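Local atomic coordinates of LYND (Lyngbya aestuarii, PDB entry 4V1T), a protein that probably catalyses the ATP-dependent cyclodehydration of side chains in cyanobactin precursor peptides, forming azoline rings as other YcaO-type heterocyclases do. Residues D591-D596 and A607-R612; D553-W558 and L595-D600; V183-S188 and S251-G256; Y560-R565 and H672-P677. One frame throughout, in Å; residues are numbered along the deposited sequence.

Contacts 1, 2 and 4 form one cluster in the YcaO part of the chain, while contact 3 lies on the other side of the chain's centre, its centre 55 to 61 Å from theirs. Contacts 1 and 2 share L595 and D596 at the end of strand 590-596; contact 2 sets helix 538-561 against that strand end, and contact 4 starts from the C-terminus of the same helix. A salt bridge from R565 NH2 to D596 OD2, 2.9 Å long, ties contact 4 to the other two. The cluster lies near the nucleotide site: the side chain of V555 in contact 2 is about 9 Å from a bound magnesium ion and about 11 Å from ADP.

Contact 1 (D591-D596 and A607-R612); sequences DLWVLD and AGVSNR
W593 and V609 face each other as a hydrogen-bonded antiparallel pair, W593 N giving to V609 O at 3.1 Å and V609 N returning to W593 O at 2.9 Å. L595 and A607 repeat the exchange two residues on, with L595 N to A607 O at 2.8 Å and A607 N bonded back to L595 O. Between these pairs V594 CA directs its hydrogen at A607 O, 3.4 Å away. Near the start of strand 590-596 a side chain adds to the backbone pairing: S610 OG donates to D591 O at 2.8 Å, tilted out of the carbonyl plane, and also bonds R590.

These strands are the two arms of a beta hairpin, their axes running 149° apart in direction. Strand 621-626 pairs with the outer side of 605-612 to complete a three-stranded antiparallel sheet.

Contacts on one side of the sheet centre on the indole of W593. W593 CG sits between the backbone N and the carbonyl carbon (chi1 63°), which folds the ring across the neighbouring strand, V609 O over one face. At the rim W593 CZ2 meets V609 CG1 at 3.4 Å, and W593 NE1 bonds L675 O. N611 OD1 comes to the ring edge near its plane, 3.1 Å from W593 CZ3, with the amide turned 61° from the indole. Replacing W593 by an alanine would probably uncover V609 CG1 and leave L675 O without its NE1 donor. On the other side of the sheet L592 CD1 comes within 3.5 Å of V609 O, and the L592 side chain packs against helices 576-587 and 630-649.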
# COMPACT_ATOMS: atom_id res chain seq x y z
N ASP B 591 29.85 -4.55 -16.94
CA ASP B 591 30.71 -5.30 -16.03
C ASP B 591 30.60 -4.67 -14.67
O ASP B 591 30.42 -3.46 -14.55
CB ASP B 591 32.16 -5.29 -16.51
CG ASP B 591 32.43 -6.31 -17.60
OD1 ASP B 591 31.89 -7.44 -17.55
OD2 ASP B 591 33.21 -5.97 -18.52
N LEU B 592 30.72 -5.50 -13.63
CA LEU B 592 30.64 -5.03 -12.25
C LEU B 592 31.72 -5.67 -11.40
O LEU B 592 31.85 -6.90 -11.36
CB LEU B 592 29.26 -5.34 -11.67
CG LEU B 592 29.05 -4.99 -10.20
CD1 LEU B 592 29.09 -3.49 -9.99
CD2 LEU B 592 27.72 -5.56 -9.72
N TRP B 593 32.50 -4.84 -10.73
CA TRP B 593 33.52 -5.31 -9.81
C TRP B 593 33.59 -4.40 -8.60
O TRP B 593 33.00 -3.32 -8.59
CB TRP B 593 34.88 -5.39 -10.51
CG TRP B 593 35.40 -4.07 -10.98
CD1 TRP B 593 36.25 -3.24 -10.31
CD2 TRP B 593 35.11 -3.43 -12.22
NE1 TRP B 593 36.51 -2.13 -11.06
CE2 TRP B 593 35.83 -2.22 -12.24
CE3 TRP B 593 34.32 -3.77 -13.33
CZ2 TRP B 593 35.77 -1.34 -13.32
CZ3 TRP B 593 34.27 -2.89 -14.40
CH2 TRP B 593 34.99 -1.69 -14.39
N VAL B 594 34.32 -4.85 -7.58
CA VAL B 594 34.43 -4.11 -6.33
C VAL B 594 35.88 -3.90 -5.94
O VAL B 594 36.71 -4.80 -6.09
CB VAL B 594 33.69 -4.86 -5.20
CG1 VAL B 594 33.87 -4.16 -3.86
CG2 VAL B 594 32.21 -4.98 -5.53
N LEU B 595 36.18 -2.70 -5.43
CA LEU B 595 37.52 -2.36 -4.93
C LEU B 595 37.55 -2.21 -3.41
O LEU B 595 36.59 -1.75 -2.81
CB LEU B 595 38.02 -1.05 -5.56
CG LEU B 595 38.10 -0.97 -7.08
CD1 LEU B 595 38.63 0.39 -7.46
CD2 LEU B 595 38.97 -2.08 -7.66
N ASP B 596 38.66 -2.59 -2.80
CA ASP B 596 38.84 -2.44 -1.36
C ASP B 596 39.39 -1.04 -1.04
O ASP B 596 40.43 -0.66 -1.56
CB ASP B 596 39.79 -3.50 -0.82
CG ASP B 596 40.14 -3.29 0.64
OD1 ASP B 596 39.37 -3.75 1.50
OD2 ASP B 596 41.17 -2.64 0.93
N ALA B 607 34.37 0.26 -2.91
CA ALA B 607 33.83 0.97 -4.06
C ALA B 607 33.34 -0.03 -5.10
O ALA B 607 34.11 -0.86 -5.57
CB ALA B 607 34.87 1.89 -4.66
N GLY B 608 32.06 0.04 -5.43
CA GLY B 608 31.53 -0.68 -6.56
C GLY B 608 31.76 0.14 -7.82
O GLY B 608 31.57 1.34 -7.81
N VAL B 609 32.19 -0.51 -8.89
CA VAL B 609 32.47 0.19 -10.13
C VAL B 609 31.88 -0.60 -11.29
O VAL B 609 31.91 -1.82 -11.30
CB VAL B 609 33.99 0.39 -10.34
CG1 VAL B 609 34.28 1.14 -11.63
CG2 VAL B 609 34.59 1.13 -9.15
N SER B 610 31.34 0.12 -12.27
CA SER B 610 30.73 -0.53 -13.41
C SER B 610 30.73 0.37 -14.64
O SER B 610 30.36 1.54 -14.57
CB SER B 610 29.29 -0.94 -13.07
OG SER B 610 28.62 -1.39 -14.24
N ASN B 611 31.14 -0.22 -15.75
CA ASN B 611 31.11 0.43 -17.05
C ASN B 611 30.19 -0.31 -18.02
O ASN B 611 29.91 -1.50 -17.86
CB ASN B 611 32.53 0.49 -17.64
CG ASN B 611 33.08 -0.88 -17.99
OD1 ASN B 611 33.19 -1.76 -17.13
ND2 ASN B 611 33.42 -1.08 -19.25
N ARG B 612 29.70 0.39 -19.03
CA ARG B 612 29.00 -0.24 -20.13
C ARG B 612 29.94 -0.78 -21.16
O ARG B 612 30.89 -0.15 -21.52
CB ARG B 612 28.11 0.75 -20.82
CG ARG B 612 27.01 1.26 -19.95
CD ARG B 612 25.74 0.50 -20.15
NE ARG B 612 24.84 1.22 -21.03
CZ ARG B 612 24.48 0.78 -22.21
NH1 ARG B 612 24.93 -0.38 -22.67
NH2 ARG B 612 23.66 1.51 -22.94

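Contact 2 (D553-W558 and L595-D600); sequences DGVALW and LDLTAD
L597, just past the end of strand 590-596, reaches into helix 538-561 with both branches of its side chain. L597 CD1 rests over the five-membered ring of W558, 4.3 Å from its centroid and 27° off the normal, a CH-pi contact displaced toward the rim. The other branch turns along the helix, where L597 CD2 meets V555 CG2 at 3.7 Å. W558, its CG anti to the backbone N (chi1 159°), extends its indole across the strand end, and L595 CD1 touches W558 CZ2 at 3.9 Å from an oblique direction. The indole nitrogen turns to Y674 O, while F624 of strand 621-626 also packs on this ring. Farther along the loop, A599 CB lies against L557 CD1 at 3.8 Å.

G554 is the helix residue closest to the strand end in backbone terms; a methyl group there would crowd L597 O. One water bridges the backbones, donating to G554 O at 2.7 Å and to L597 O at 3.0 Å. Since no direct hydrogen bond joins the two segments, the helix is held to the hairpin by branched aliphatic and indole surfaces, with this water bridging two carbonyl oxygens, both acceptors, that could not bond each other.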
# COMPACT_ATOMS: atom_id res chain seq x y z
N ASP B 553 35.94 9.15 3.70
CA ASP B 553 37.37 9.25 3.97
C ASP B 553 38.11 8.25 3.10
O ASP B 553 39.07 8.61 2.42
CB ASP B 553 37.66 9.01 5.45
CG ASP B 553 39.12 9.17 5.79
OD1 ASP B 553 39.87 8.18 5.63
OD2 ASP B 553 39.52 10.27 6.23
N GLY B 554 37.65 7.00 3.10
CA GLY B 554 38.24 5.96 2.28
C GLY B 554 38.22 6.28 0.80
O GLY B 554 39.21 6.06 0.09
N VAL B 555 37.09 6.81 0.33
CA VAL B 555 36.96 7.19 -1.07
C VAL B 555 37.92 8.32 -1.38
O VAL B 555 38.62 8.30 -2.40
CB VAL B 555 35.51 7.60 -1.43
CG1 VAL B 555 35.44 8.21 -2.83
CG2 VAL B 555 34.58 6.39 -1.36
N ALA B 556 37.97 9.31 -0.49
CA ALA B 556 38.83 10.48 -0.70
C ALA B 556 40.28 10.07 -0.89
O ALA B 556 40.95 10.53 -1.81
CB ALA B 556 38.70 11.45 0.46
N LEU B 557 40.77 9.20 -0.02
CA LEU B 557 42.14 8.72 -0.08
C LEU B 557 42.41 8.07 -1.42
O LEU B 557 43.40 8.39 -2.09
CB LEU B 557 42.41 7.71 1.05
CG LEU B 557 42.35 8.24 2.49
CD1 LEU B 557 42.71 7.14 3.47
CD2 LEU B 557 43.26 9.45 2.69
N TRP B 558 41.53 7.16 -1.81
CA TRP B 558 41.68 6.42 -3.05
C TRP B 558 41.59 7.32 -4.27
O TRP B 558 42.46 7.29 -5.15
CB TRP B 558 40.62 5.32 -3.14
CG TRP B 558 40.34 4.83 -4.53
CD1 TRP B 558 41.19 4.18 -5.37
CD2 TRP B 558 39.09 4.94 -5.23
NE1 TRP B 558 40.56 3.89 -6.56
CE2 TRP B 558 39.26 4.34 -6.49
CE3 TRP B 558 37.84 5.48 -4.90
CZ2 TRP B 558 38.24 4.28 -7.43
CZ3 TRP B 558 36.83 5.42 -5.84
CH2 TRP B 558 37.03 4.82 -7.09
N LEU B 595 36.18 -2.70 -5.43
CA LEU B 595 37.52 -2.36 -4.93
C LEU B 595 37.55 -2.21 -3.41
O LEU B 595 36.59 -1.75 -2.81
CB LEU B 595 38.02 -1.05 -5.56
CG LEU B 595 38.10 -0.97 -7.08
CD1 LEU B 595 38.63 0.39 -7.46
CD2 LEU B 595 38.97 -2.08 -7.66
N ASP B 596 38.66 -2.59 -2.80
CA ASP B 596 38.84 -2.44 -1.36
C ASP B 596 39.39 -1.04 -1.04
O ASP B 596 40.43 -0.66 -1.56
CB ASP B 596 39.79 -3.50 -0.82
CG ASP B 596 40.14 -3.29 0.64
OD1 ASP B 596 39.37 -3.75 1.50
OD2 ASP B 596 41.17 -2.64 0.93
N LEU B 597 38.68 -0.31 -0.18
CA LEU B 597 39.07 1.03 0.25
C LEU B 597 39.42 1.07 1.75
O LEU B 597 39.64 2.14 2.33
CB LEU B 597 37.94 2.01 -0.04
CG LEU B 597 37.98 2.81 -1.35
CD1 LEU B 597 38.51 1.99 -2.52
CD2 LEU B 597 36.60 3.36 -1.66
N THR B 598 39.46 -0.11 2.37
CA THR B 598 39.74 -0.21 3.79
C THR B 598 41.08 0.44 4.14
O THR B 598 42.12 0.02 3.66
CB THR B 598 39.76 -1.68 4.24
OG1 THR B 598 38.61 -2.35 3.71
CG2 THR B 598 39.75 -1.78 5.77
N ALA B 599 41.03 1.48 4.97
CA ALA B 599 42.21 2.27 5.31
C ALA B 599 42.63 2.05 6.77
O ALA B 599 42.41 0.98 7.31
CB ALA B 599 41.96 3.75 5.00
N ASP B 600 43.22 3.07 7.39
CA ASP B 600 43.90 2.91 8.68
C ASP B 600 42.99 2.54 9.86
O ASP B 600 43.47 2.07 10.89
CB ASP B 600 44.68 4.18 9.03
CG ASP B 600 43.79 5.41 9.11
OD1 ASP B 600 42.83 5.51 8.31
OD2 ASP B 600 44.05 6.27 9.97
O HOH W 1 41.07 4.26 0.76

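Contact 3 (V183-S188 and S251-G256); sequences VKPVGS and STLQTG
P185 and L253 meet where strand 180-184, part of a mixed seven-stranded sheet, runs out into a loop beside the N-terminal turns of helix 250-275. Just before the meeting point, K184 folds its side chain back over its own loop: K184 NZ donates to V186 O at 2.8 Å, in the carbonyl plane. The same ammonium bonds V189 O and forms a salt bridge with E28 of the second subunit, so three acceptors fix it.

P185 carries the apolar contact. Its ring lies alongside the leucine, pointing the same way, with P185 CB 3.8 Å from L253 CD1; the leucine reaches it because CG stands anti to the backbone N (chi1 176°). P185 CB also faces G256, where a CB would crowd the proline, so the glycine allows the CA atoms of P185 and G256 to approach within 4.9 Å. V186 adds a looser touch, V186 CG1 to L253 CD1 at 4.3 Å. At G187 the backbone has positive phi, and a side chain would run into K184 NZ. S188 then leads toward the second subunit, which also packs against S251 and T255 of the helix.

Two waters bridge the segments on the polar side. One lies between P185 O and T252 O, 2.6 Å from the latter; the other, beside P185 O and G187 O, donates at 2.6 Å to T252 OG1, which itself bonds L249 O.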
# COMPACT_ATOMS: atom_id res chain seq x y z
N VAL B 183 -11.81 24.86 5.04
CA VAL B 183 -12.22 24.25 3.79
C VAL B 183 -11.90 25.17 2.62
O VAL B 183 -11.92 26.39 2.75
CB VAL B 183 -13.73 23.91 3.79
CG1 VAL B 183 -14.55 25.16 3.89
CG2 VAL B 183 -14.10 23.13 2.54
N LYS B 184 -11.60 24.55 1.48
CA LYS B 184 -11.31 25.26 0.25
C LYS B 184 -12.10 24.57 -0.86
O LYS B 184 -11.64 23.59 -1.41
CB LYS B 184 -9.81 25.24 -0.04
CG LYS B 184 -9.38 25.73 -1.44
CD LYS B 184 -7.89 25.43 -1.65
CE LYS B 184 -7.48 25.44 -3.11
NZ LYS B 184 -8.18 24.38 -3.89
N PRO B 185 -13.31 25.07 -1.14
CA PRO B 185 -14.18 24.41 -2.10
C PRO B 185 -13.99 24.92 -3.53
O PRO B 185 -14.62 24.41 -4.44
CB PRO B 185 -15.57 24.77 -1.58
CG PRO B 185 -15.39 26.17 -1.05
CD PRO B 185 -13.98 26.21 -0.49
N VAL B 186 -13.13 25.92 -3.69
CA VAL B 186 -12.78 26.43 -5.01
C VAL B 186 -11.49 25.77 -5.49
O VAL B 186 -10.70 25.29 -4.68
CB VAL B 186 -12.60 27.97 -5.01
CG1 VAL B 186 -13.89 28.65 -4.60
CG2 VAL B 186 -11.46 28.39 -4.10
N GLY B 187 -11.27 25.79 -6.80
CA GLY B 187 -10.09 25.20 -7.38
C GLY B 187 -10.37 23.77 -7.80
O GLY B 187 -11.40 23.20 -7.45
N SER B 188 -9.44 23.20 -8.55
CA SER B 188 -9.60 21.87 -9.11
C SER B 188 -9.35 20.78 -8.07
O SER B 188 -9.63 19.61 -8.33
CB SER B 188 -8.63 21.67 -10.28
OG SER B 188 -7.31 21.99 -9.89
N SER B 251 -20.35 22.49 -10.32
CA SER B 251 -20.60 21.16 -9.80
C SER B 251 -19.50 20.74 -8.83
O SER B 251 -19.76 20.05 -7.85
CB SER B 251 -20.75 20.15 -10.94
OG SER B 251 -19.58 20.06 -11.71
N THR B 252 -18.27 21.18 -9.09
CA THR B 252 -17.16 20.91 -8.17
C THR B 252 -17.28 21.76 -6.90
O THR B 252 -16.95 21.31 -5.80
CB THR B 252 -15.79 21.16 -8.82
OG1 THR B 252 -15.67 22.53 -9.22
CG2 THR B 252 -15.60 20.24 -10.04
N LEU B 253 -17.74 23.00 -7.06
CA LEU B 253 -17.98 23.86 -5.91
C LEU B 253 -19.02 23.23 -4.98
O LEU B 253 -18.78 23.07 -3.79
CB LEU B 253 -18.46 25.24 -6.35
CG LEU B 253 -18.84 26.22 -5.23
CD1 LEU B 253 -17.65 26.49 -4.32
CD2 LEU B 253 -19.38 27.52 -5.81
N GLN B 254 -20.16 22.88 -5.55
CA GLN B 254 -21.25 22.29 -4.78
C GLN B 254 -20.87 20.93 -4.20
O GLN B 254 -21.28 20.59 -3.11
CB GLN B 254 -22.51 22.17 -5.66
CG GLN B 254 -23.38 23.41 -5.68
CD GLN B 254 -24.12 23.64 -4.37
OE1 GLN B 254 -24.61 22.69 -3.75
NE2 GLN B 254 -24.20 24.89 -3.95
N THR B 255 -20.06 20.17 -4.93
CA THR B 255 -19.54 18.91 -4.42
C THR B 255 -18.74 19.14 -3.15
O THR B 255 -18.85 18.38 -2.19
CB THR B 255 -18.63 18.20 -5.46
OG1 THR B 255 -19.43 17.71 -6.54
CG2 THR B 255 -17.88 17.04 -4.82
N GLY B 256 -17.94 20.19 -3.14
CA GLY B 256 -17.12 20.52 -1.99
C GLY B 256 -17.91 21.03 -0.80
O GLY B 256 -17.60 20.70 0.35
O HOH W 2 -14.80 21.40 -4.36
O HOH W 3 -14.23 23.31 -7.14

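Contact 4 (Y560-R565 and H672-P677); sequences YNRLRR and HPYLLP
R562, the C' residue of the Schellman motif that ends helix 538-561, lays the aliphatic part of its side chain over the ring of Y674. R562 CG stands 3.8 Å from the Y674 ring centroid and 22° off the normal, a CH-pi contact, while the guanidinium beyond stands nearly perpendicular to the ring and bonds Q767 O. The phenol is held at its far end as well: Y674 OH and H672 ND1 share a hydrogen bond of 2.8 Å, and N769 is a second partner. At the near end Y674 CB packs on L563 O, 3.4 Å away.

Positive phi at R562, with L563 N bonded to W558 O and R562 N to W559 O, turns the chain out of the helix and along the loop that joins helices 661-666 and 697-710. R564 runs alongside that loop with a side chain bent at chi2 and chi3, which brings its guanidinium beneath P673 O; that oxygen lies over the centre of the group, 3.2 Å from R564 CZ. R564 NH1 donates to L676 O at 2.6 Å in a bent bond (134° at the hydrogen). A leucine in place of R564 would probably leave L676 O without this charged donor and P673 O without the positive group under it. A water alongside accepts from R565 N at 2.7 Å and lies 3.0 Å from L676 O. Next to it P677 CA directs its hydrogen at R565 O, 3.3 Å away.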
# COMPACT_ATOMS: atom_id res chain seq x y z
N TYR B 560 41.66 10.78 -4.78
CA TYR B 560 42.49 11.96 -5.00
C TYR B 560 43.97 11.64 -5.04
O TYR B 560 44.75 12.37 -5.67
CB TYR B 560 42.18 13.02 -3.94
CG TYR B 560 40.80 13.59 -4.12
CD1 TYR B 560 40.53 14.50 -5.15
CD2 TYR B 560 39.75 13.17 -3.31
CE1 TYR B 560 39.25 14.99 -5.34
CE2 TYR B 560 38.48 13.66 -3.49
CZ TYR B 560 38.23 14.57 -4.50
OH TYR B 560 36.95 15.04 -4.67
N ASN B 561 44.38 10.54 -4.41
CA ASN B 561 45.73 10.03 -4.59
C ASN B 561 45.79 9.12 -5.82
O ASN B 561 46.86 8.70 -6.23
CB ASN B 561 46.21 9.27 -3.36
CG ASN B 561 46.34 10.16 -2.14
OD1 ASN B 561 47.33 10.89 -1.99
ND2 ASN B 561 45.36 10.10 -1.25
N ARG B 562 44.62 8.83 -6.40
CA ARG B 562 44.51 7.95 -7.56
C ARG B 562 45.26 6.65 -7.32
O ARG B 562 46.11 6.24 -8.10
CB ARG B 562 45.01 8.66 -8.82
CG ARG B 562 44.08 9.77 -9.28
CD ARG B 562 44.57 10.45 -10.54
NE ARG B 562 45.55 11.50 -10.26
CZ ARG B 562 46.03 12.34 -11.18
NH1 ARG B 562 45.61 12.26 -12.43
NH2 ARG B 562 46.91 13.27 -10.83
N LEU B 563 44.91 6.00 -6.22
CA LEU B 563 45.58 4.78 -5.80
C LEU B 563 45.09 3.59 -6.59
O LEU B 563 43.93 3.53 -6.98
CB LEU B 563 45.35 4.54 -4.31
CG LEU B 563 45.86 5.65 -3.38
CD1 LEU B 563 45.38 5.42 -1.95
CD2 LEU B 563 47.37 5.73 -3.42
N ARG B 564 45.99 2.64 -6.83
CA ARG B 564 45.62 1.36 -7.43
C ARG B 564 45.24 0.39 -6.32
O ARG B 564 46.05 0.10 -5.45
CB ARG B 564 46.77 0.79 -8.27
CG ARG B 564 47.31 1.74 -9.34
CD ARG B 564 46.28 2.05 -10.43
NE ARG B 564 46.14 0.95 -11.39
CZ ARG B 564 45.21 -0.00 -11.34
NH1 ARG B 564 44.29 -0.01 -10.38
NH2 ARG B 564 45.18 -0.96 -12.27
N ARG B 565 44.00 -0.10 -6.35
CA ARG B 565 43.48 -0.95 -5.28
C ARG B 565 43.18 -2.35 -5.78
O ARG B 565 42.86 -2.55 -6.96
CB ARG B 565 42.21 -0.33 -4.70
CG ARG B 565 42.37 1.08 -4.13
CD ARG B 565 43.38 1.13 -2.99
NE ARG B 565 43.03 0.18 -1.94
CZ ARG B 565 43.91 -0.43 -1.15
NH1 ARG B 565 45.20 -0.20 -1.28
NH2 ARG B 565 43.49 -1.28 -0.22
N HIS B 672 40.91 6.81 -16.42
CA HIS B 672 41.01 6.65 -14.96
C HIS B 672 41.35 5.20 -14.60
O HIS B 672 40.48 4.45 -14.17
CB HIS B 672 39.69 7.05 -14.30
CG HIS B 672 39.16 8.37 -14.78
ND1 HIS B 672 39.53 9.57 -14.22
CD2 HIS B 672 38.29 8.67 -15.78
CE1 HIS B 672 38.91 10.56 -14.85
NE2 HIS B 672 38.16 10.04 -15.80
N PRO B 673 42.62 4.81 -14.79
CA PRO B 673 43.04 3.42 -14.53
C PRO B 673 42.93 3.00 -13.07
O PRO B 673 42.92 1.80 -12.77
CB PRO B 673 44.51 3.41 -14.98
CG PRO B 673 44.94 4.82 -14.89
CD PRO B 673 43.75 5.66 -15.19
N TYR B 674 42.83 3.97 -12.17
CA TYR B 674 42.63 3.70 -10.76
C TYR B 674 41.21 3.21 -10.44
O TYR B 674 40.87 2.98 -9.28
CB TYR B 674 42.95 4.95 -9.93
CG TYR B 674 42.21 6.20 -10.36
CD1 TYR B 674 42.72 7.04 -11.33
CD2 TYR B 674 40.99 6.54 -9.78
CE1 TYR B 674 42.04 8.17 -11.73
CE2 TYR B 674 40.31 7.68 -10.16
CZ TYR B 674 40.84 8.48 -11.14
OH TYR B 674 40.16 9.61 -11.52
N LEU B 675 40.37 3.06 -11.47
CA LEU B 675 39.03 2.53 -11.32
C LEU B 675 39.00 1.01 -11.41
O LEU B 675 38.15 0.36 -10.80
CB LEU B 675 38.09 3.11 -12.37
CG LEU B 675 37.67 4.57 -12.23
CD1 LEU B 675 36.70 4.92 -13.34
CD2 LEU B 675 37.03 4.85 -10.88
N LEU B 676 39.92 0.44 -12.18
CA LEU B 676 39.96 -1.01 -12.33
C LEU B 676 41.01 -1.58 -11.40
O LEU B 676 41.96 -0.89 -11.03
CB LEU B 676 40.21 -1.40 -13.79
CG LEU B 676 41.49 -0.93 -14.46
CD1 LEU B 676 42.62 -1.92 -14.20
CD2 LEU B 676 41.25 -0.77 -15.95
N PRO B 677 40.83 -2.83 -10.97
CA PRO B 677 41.77 -3.38 -9.99
C PRO B 677 43.15 -3.65 -10.57
O PRO B 677 43.25 -3.98 -11.75
CB PRO B 677 41.09 -4.67 -9.56
CG PRO B 677 40.29 -5.09 -10.75
CD PRO B 677 39.82 -3.81 -11.38
O HOH W 4 42.59 0.68 -8.50